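Local coordinates for DPS Protein (Brevibacillus brevis, PDB 1N1Q) that probably stores iron as a ferric mineral inside a hollow twelve-subunit shell and protects DNA from oxidative damage during starvation, at residues 109-114 against 128-133. Numbering follows the deposited sequence.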
ATOM      1  N   GLY A 109      23.194 -24.236 -22.540  1.00 16.44           N
ATOM      2  CA  GLY A 109      24.607 -24.487 -22.754  1.00 16.69           C
ATOM      3  C   GLY A 109      25.459 -23.731 -21.749  1.00 16.55           C
ATOM      4  O   GLY A 109      26.417 -24.282 -21.201  1.00 16.14           O
ATOM      5  N   GLU A 110      25.118 -22.470 -21.505  1.00 16.12           N
ATOM      6  CA  GLU A 110      25.869 -21.660 -20.554  1.00 16.00           C
ATOM      7  C   GLU A 110      25.684 -22.181 -19.137  1.00 16.20           C
ATOM      8  O   GLU A 110      26.618 -22.153 -18.331  1.00 15.44           O
ATOM      9  CB  GLU A 110      25.433 -20.190 -20.630  1.00 16.28           C
ATOM     10  CG  GLU A 110      25.721 -19.527 -21.973  1.00 16.17           C
ATOM     11  CD  GLU A 110      25.462 -18.029 -21.967  1.00 17.02           C
ATOM     12  OE1 GLU A 110      24.877 -17.516 -20.989  1.00 16.77           O
ATOM     13  OE2 GLU A 110      25.834 -17.360 -22.951  1.00 17.43           O
ATOM     14  N   LEU A 111      24.482 -22.659 -18.828  1.00 16.49           N
ATOM     15  CA  LEU A 111      24.211 -23.175 -17.492  1.00 16.54           C
ATOM     16  C   LEU A 111      25.045 -24.423 -17.216  1.00 17.01           C
ATOM     17  O   LEU A 111      25.525 -24.627 -16.101  1.00 16.29           O
ATOM     18  CB  LEU A 111      22.714 -23.461 -17.328  1.00 16.27           C
ATOM     19  CG  LEU A 111      21.853 -22.195 -17.133  1.00 15.83           C
ATOM     20  CD1 LEU A 111      20.373 -22.547 -17.244  1.00 14.62           C
ATOM     21  CD2 LEU A 111      22.169 -21.562 -15.776  1.00 14.43           C
ATOM     22  N   LYS A 112      25.236 -25.253 -18.237  1.00 18.25           N
ATOM     23  CA  LYS A 112      26.045 -26.461 -18.068  1.00 19.47           C
ATOM     24  C   LYS A 112      27.487 -26.076 -17.737  1.00 19.51           C
ATOM     25  O   LYS A 112      28.113 -26.664 -16.859  1.00 18.79           O
ATOM     26  CB  LYS A 112      26.017 -27.316 -19.340  1.00 20.35           C
ATOM     27  CG  LYS A 112      24.681 -28.001 -19.614  1.00 22.57           C
ATOM     28  CD  LYS A 112      24.725 -28.762 -20.923  1.00 27.51           C
ATOM     29  CE  LYS A 112      23.376 -29.390 -21.247  1.00 31.27           C
ATOM     30  NZ  LYS A 112      23.354 -29.973 -22.618  1.00 34.14           N
ATOM     31  N   VAL A 113      28.011 -25.082 -18.446  1.00 19.49           N
ATOM     32  CA  VAL A 113      29.375 -24.621 -18.207  1.00 19.63           C
ATOM     33  C   VAL A 113      29.524 -24.020 -16.807  1.00 19.12           C
ATOM     34  O   VAL A 113      30.475 -24.329 -16.090  1.00 18.49           O
ATOM     35  CB  VAL A 113      29.796 -23.559 -19.256  1.00 20.44           C
ATOM     36  CG1 VAL A 113      31.078 -22.851 -18.811  1.00 21.52           C
ATOM     37  CG2 VAL A 113      30.015 -24.224 -20.610  1.00 20.38           C
ATOM     38  N   ALA A 114      28.580 -23.164 -16.424  1.00 18.37           N
ATOM     39  CA  ALA A 114      28.613 -22.523 -15.114  1.00 18.02           C
ATOM     40  C   ALA A 114      28.532 -23.540 -13.978  1.00 17.76           C
ATOM     41  O   ALA A 114      29.218 -23.406 -12.961  1.00 16.17           O
ATOM     42  CB  ALA A 114      27.472 -21.515 -15.002  1.00 18.42           C
ATOM     43  N   ASP A 128      23.415 -26.456  -7.994  1.00 16.40           N
ATOM     44  CA  ASP A 128      22.048 -26.935  -7.875  1.00 17.45           C
ATOM     45  C   ASP A 128      21.012 -25.905  -8.323  1.00 17.62           C
ATOM     46  O   ASP A 128      20.053 -26.247  -9.019  1.00 16.41           O
ATOM     47  CB  ASP A 128      21.762 -27.356  -6.434  1.00 18.94           C
ATOM     48  CG  ASP A 128      20.431 -28.078  -6.295  1.00 21.38           C
ATOM     49  OD1 ASP A 128      20.303 -29.189  -6.840  1.00 27.29           O
ATOM     50  OD2 ASP A 128      19.516 -27.521  -5.656  1.00 26.74           O
ATOM     51  N   MET A 129      21.196 -24.647  -7.930  1.00 17.59           N
ATOM     52  CA  MET A 129      20.256 -23.599  -8.321  1.00 18.14           C
ATOM     53  C   MET A 129      20.271 -23.436  -9.839  1.00 17.53           C
ATOM     54  O   MET A 129      19.230 -23.273 -10.478  1.00 16.71           O
ATOM     55  CB  MET A 129      20.626 -22.260  -7.672  1.00 18.77           C
ATOM     56  CG  MET A 129      21.066 -21.216  -8.671  1.00 21.36           C
ATOM     57  SD  MET A 129      21.061 -19.579  -7.979  1.00 28.87           S
ATOM     58  CE  MET A 129      19.365 -19.293  -7.816  1.00 26.11           C
ATOM     59  N   LEU A 130      21.468 -23.450 -10.413  1.00 17.11           N
ATOM     60  CA  LEU A 130      21.605 -23.298 -11.858  1.00 17.31           C
ATOM     61  C   LEU A 130      20.939 -24.477 -12.561  1.00 17.69           C
ATOM     62  O   LEU A 130      20.330 -24.317 -13.617  1.00 16.69           O
ATOM     63  CB  LEU A 130      23.083 -23.235 -12.251  1.00 17.32           C
ATOM     64  CG  LEU A 130      23.866 -22.037 -11.698  1.00 17.80           C
ATOM     65  CD1 LEU A 130      25.333 -22.164 -12.078  1.00 18.32           C
ATOM     66  CD2 LEU A 130      23.275 -20.743 -12.242  1.00 18.50           C
ATOM     67  N   ASP A 131      21.062 -25.658 -11.963  1.00 17.64           N
ATOM     68  CA  ASP A 131      20.477 -26.873 -12.521  1.00 17.74           C
ATOM     69  C   ASP A 131      18.950 -26.753 -12.573  1.00 16.87           C
ATOM     70  O   ASP A 131      18.325 -27.137 -13.566  1.00 15.87           O
ATOM     71  CB  ASP A 131      20.904 -28.078 -11.673  1.00 18.15           C
ATOM     72  CG  ASP A 131      20.666 -29.419 -12.368  1.00 22.12           C
ATOM     73  OD1 ASP A 131      20.696 -29.471 -13.613  1.00 26.12           O
ATOM     74  OD2 ASP A 131      20.481 -30.422 -11.652  1.00 26.41           O
ATOM     75  N   ALA A 132      18.354 -26.212 -11.512  1.00 16.26           N
ATOM     76  CA  ALA A 132      16.906 -26.034 -11.466  1.00 16.74           C
ATOM     77  C   ALA A 132      16.427 -25.118 -12.597  1.00 16.24           C
ATOM     78  O   ALA A 132      15.392 -25.374 -13.206  1.00 16.20           O
ATOM     79  CB  ALA A 132      16.476 -25.471 -10.102  1.00 16.47           C
ATOM     80  N   ILE A 133      17.174 -24.054 -12.881  1.00 15.66           N
ATOM     81  CA  ILE A 133      16.795 -23.147 -13.971  1.00 15.41           C
ATOM     82  C   ILE A 133      16.927 -23.915 -15.289  1.00 15.03           C
ATOM     83  O   ILE A 133      16.047 -23.862 -16.151  1.00 13.77           O
ATOM     84  CB  ILE A 133      17.716 -21.891 -14.067  1.00 15.66           C
ATOM     85  CG1 ILE A 133      17.378 -20.876 -12.967  1.00 16.53           C
ATOM     86  CG2 ILE A 133      17.537 -21.214 -15.435  1.00 15.99           C
ATOM     87  CD1 ILE A 133      17.438 -21.412 -11.596  1.00 18.54           C
TER
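L111 reaches across to helix 124-148 with both arms of its fork: CD2 meets CD2 of L130 at 3.8 Å, methyl to methyl and at a slant, while CD1 rests 3.6 Å from CG2 of I133, the two side chains crossing at about a right angle. The forked leucine suits this place because one side chain can touch two residues a turn apart on the facing helix. I133 answers with its beta branch; CG2 stands anti to the backbone N and faces L111, whereas CG1, beside that N (chi1 -76°), leads away from L111; the I133 side chain also touches H56 of helix 39-66. L130 is forked too, and its CD1 lies 3.7 Å from CB of A114, whose small side chain lets the leucine come close to the opposite backbone. Cutting L111 back to an alanine is likely to leave L130 and I133 each without a methyl neighbour and a gap between the helices. All four residues are buried, and no hydrogen bond crosses the contact, so apolar packing alone joins the segments. L12 and L13 of helix 4-33 cover A114 and L130, extending the apolar layer. The outer side is looser: K112 and D131 both start away from the opposite segment, exposed K112 touching E134 farther along helix 124-148 and D131 forming a weak, long ion pair with R115. The segment axes, 9.4 Å apart at closest approach, run nearly antiparallel at 164°, the packing of consecutive helices 93-120 and 124-148 in the four-helix bundle of the ferritin-like Dps fold.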